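Signal recognition particle 19 kDa protein (Pyrococcus furiosus, PDB 3DLV) probably binds 7S RNA directly and mediates binding of the 54 kDa subunit in the archaeal signal recognition particle, which targets nascent membrane proteins. Local coordinates at residues A[12-17]-A[28-33]. Sequence-based numbering, arbitrary orientation.
Sequences DSRLSR and AVESPR
Asp12 and Val29 pair through a single backbone bridge, in which Ser13 N donates to Val29 O (2.9 Å) and Asp12 CA adds a CH···O contact to the same oxygen. The buried Asp12 carboxylate is the hub. With CG anti to the backbone N (chi1 -173°), OD1 accepts from Ser31 N at 3.1 Å and from Arg14 N at 3.0 Å, the two amides arriving on opposite faces of the carboxylate plane. OD2 makes a salt bridge to Arg14 NH1 (2.7 Å), so a short acid suits the spot: both oxygens are gripped and its rotation is fixed. Pro32, which has no N-H to satisfy, lays its ring crosswise against the carboxylate, CD 3.4 Å from Asp12 CG. Arg14 bends back over Ser31, whose OG lies over one face of the guanidinium, while Arg14 CD rests on Glu30 CG at 3.4 Å. Small side chains let the backbones close up: Ser13 CB meets Ala28 CB at 3.6 Å. Val29 points away from 12-17 and packs on helix 81-100, whose Arg96 donates a hydrogen bond to Glu30 O. This Asx turn, superposed on a type I beta turn (Asp12 to Leu15), ties an early part of the long loop after strand 3-6 to its last residues before helix 34-43.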
loop_
_atom_site.group_PDB
_atom_site.type_symbol
_atom_site.label_atom_id
_atom_site.label_comp_id
_atom_site.label_asym_id
_atom_site.label_seq_id
_atom_site.Cartn_x
_atom_site.Cartn_y
_atom_site.Cartn_z
ATOM N N ASP A 12 1.575 6.294 -0.601
ATOM C CA ASP A 12 0.595 7.030 -1.389
ATOM C C ASP A 12 1.235 8.261 -2.032
ATOM O O ASP A 12 1.662 9.195 -1.337
ATOM C CB ASP A 12 -0.593 7.424 -0.504
ATOM C CG ASP A 12 -1.744 8.041 -1.294
ATOM O OD1 ASP A 12 -1.571 8.339 -2.498
ATOM O OD2 ASP A 12 -2.828 8.228 -0.704
ATOM N N SER A 13 1.300 8.252 -3.364
ATOM C CA SER A 13 2.008 9.283 -4.118
ATOM C C SER A 13 1.297 10.629 -4.082
ATOM O O SER A 13 1.879 11.648 -4.451
ATOM C CB SER A 13 2.214 8.846 -5.575
ATOM O OG SER A 13 0.975 8.562 -6.197
ATOM N N ARG A 14 0.047 10.632 -3.628
ATOM C CA ARG A 14 -0.707 11.869 -3.509
ATOM C C ARG A 14 -0.226 12.690 -2.327
ATOM O O ARG A 14 -0.492 13.886 -2.262
ATOM C CB ARG A 14 -2.194 11.585 -3.313
ATOM C CG ARG A 14 -2.818 10.712 -4.374
ATOM C CD ARG A 14 -3.941 9.900 -3.763
ATOM N NE ARG A 14 -4.816 10.724 -2.939
ATOM C CZ ARG A 14 -5.448 10.289 -1.854
ATOM N NH1 ARG A 14 -5.289 9.038 -1.449
ATOM N NH2 ARG A 14 -6.227 11.112 -1.164
ATOM N N LEU A 15 0.463 12.043 -1.388
ATOM C CA LEU A 15 0.821 12.682 -0.125
ATOM C C LEU A 15 2.243 13.198 -0.071
ATOM O O LEU A 15 3.124 12.715 -0.777
ATOM C CB LEU A 15 0.620 11.706 1.038
ATOM C CG LEU A 15 -0.803 11.184 1.212
ATOM C CD1 LEU A 15 -0.883 10.238 2.408
ATOM C CD2 LEU A 15 -1.775 12.343 1.360
ATOM N N SER A 16 2.456 14.167 0.813
ATOM C CA SER A 16 3.788 14.673 1.117
ATOM C C SER A 16 4.430 13.776 2.167
ATOM O O SER A 16 3.741 12.974 2.793
ATOM C CB SER A 16 3.691 16.095 1.656
ATOM O OG SER A 16 2.983 16.117 2.890
ATOM N N ARG A 17 5.742 13.909 2.355
ATOM C CA ARG A 17 6.438 13.123 3.370
ATOM C C ARG A 17 5.978 13.525 4.767
ATOM O O ARG A 17 5.808 12.673 5.640
ATOM C CB ARG A 17 7.958 13.245 3.220
ATOM C CG ARG A 17 8.467 12.778 1.857
ATOM C CD ARG A 17 9.978 12.583 1.838
ATOM N NE ARG A 17 10.388 11.443 2.654
ATOM C CZ ARG A 17 10.583 10.213 2.186
ATOM N NH1 ARG A 17 10.412 9.953 0.897
ATOM N NH2 ARG A 17 10.953 9.242 3.010
ATOM N N ALA A 28 5.911 5.405 -5.418
ATOM C CA ALA A 28 4.594 5.442 -4.779
ATOM C C ALA A 28 3.434 5.415 -5.780
ATOM O O ALA A 28 3.561 5.870 -6.918
ATOM C CB ALA A 28 4.490 6.666 -3.867
ATOM N N VAL A 29 2.294 4.888 -5.348
ATOM C CA VAL A 29 1.109 4.844 -6.200
ATOM C C VAL A 29 -0.008 5.714 -5.630
ATOM O O VAL A 29 -0.074 5.954 -4.419
ATOM C CB VAL A 29 0.583 3.401 -6.392
ATOM C CG1 VAL A 29 1.561 2.566 -7.217
ATOM C CG2 VAL A 29 0.317 2.749 -5.043
ATOM N N GLU A 30 -0.883 6.187 -6.510
ATOM C CA GLU A 30 -2.003 7.020 -6.088
ATOM C C GLU A 30 -3.100 6.214 -5.391
ATOM O O GLU A 30 -3.577 5.210 -5.922
ATOM C CB GLU A 30 -2.592 7.762 -7.289
ATOM C CG GLU A 30 -3.826 8.575 -6.940
ATOM C CD GLU A 30 -4.371 9.352 -8.115
ATOM O OE1 GLU A 30 -3.795 9.247 -9.219
ATOM O OE2 GLU A 30 -5.379 10.066 -7.931
ATOM N N SER A 31 -3.498 6.673 -4.208
ATOM C CA SER A 31 -4.577 6.061 -3.422
ATOM C C SER A 31 -4.495 4.540 -3.299
ATOM O O SER A 31 -5.382 3.833 -3.776
ATOM C CB SER A 31 -5.953 6.441 -3.992
ATOM O OG SER A 31 -6.213 7.826 -3.851
ATOM N N PRO A 32 -3.443 4.026 -2.641
ATOM C CA PRO A 32 -3.356 2.571 -2.452
ATOM C C PRO A 32 -4.486 2.088 -1.545
ATOM O O PRO A 32 -4.658 2.618 -0.448
ATOM C CB PRO A 32 -2.007 2.372 -1.740
ATOM C CG PRO A 32 -1.334 3.724 -1.709
ATOM C CD PRO A 32 -2.379 4.760 -1.936
ATOM N N ARG A 33 -5.247 1.094 -1.991
ATOM C CA ARG A 33 -6.331 0.560 -1.171
ATOM C C ARG A 33 -5.829 -0.585 -0.300
ATOM O O ARG A 33 -4.890 -1.281 -0.670
ATOM C CB ARG A 33 -7.471 0.064 -2.056
ATOM C CG ARG A 33 -8.211 1.151 -2.819
ATOM C CD ARG A 33 -8.861 0.546 -4.045
ATOM N NE ARG A 33 -9.203 -0.853 -3.806
ATOM C CZ ARG A 33 -9.361 -1.763 -4.760
ATOM N NH1 ARG A 33 -9.209 -1.424 -6.034
ATOM N NH2 ARG A 33 -9.667 -3.013 -4.439
#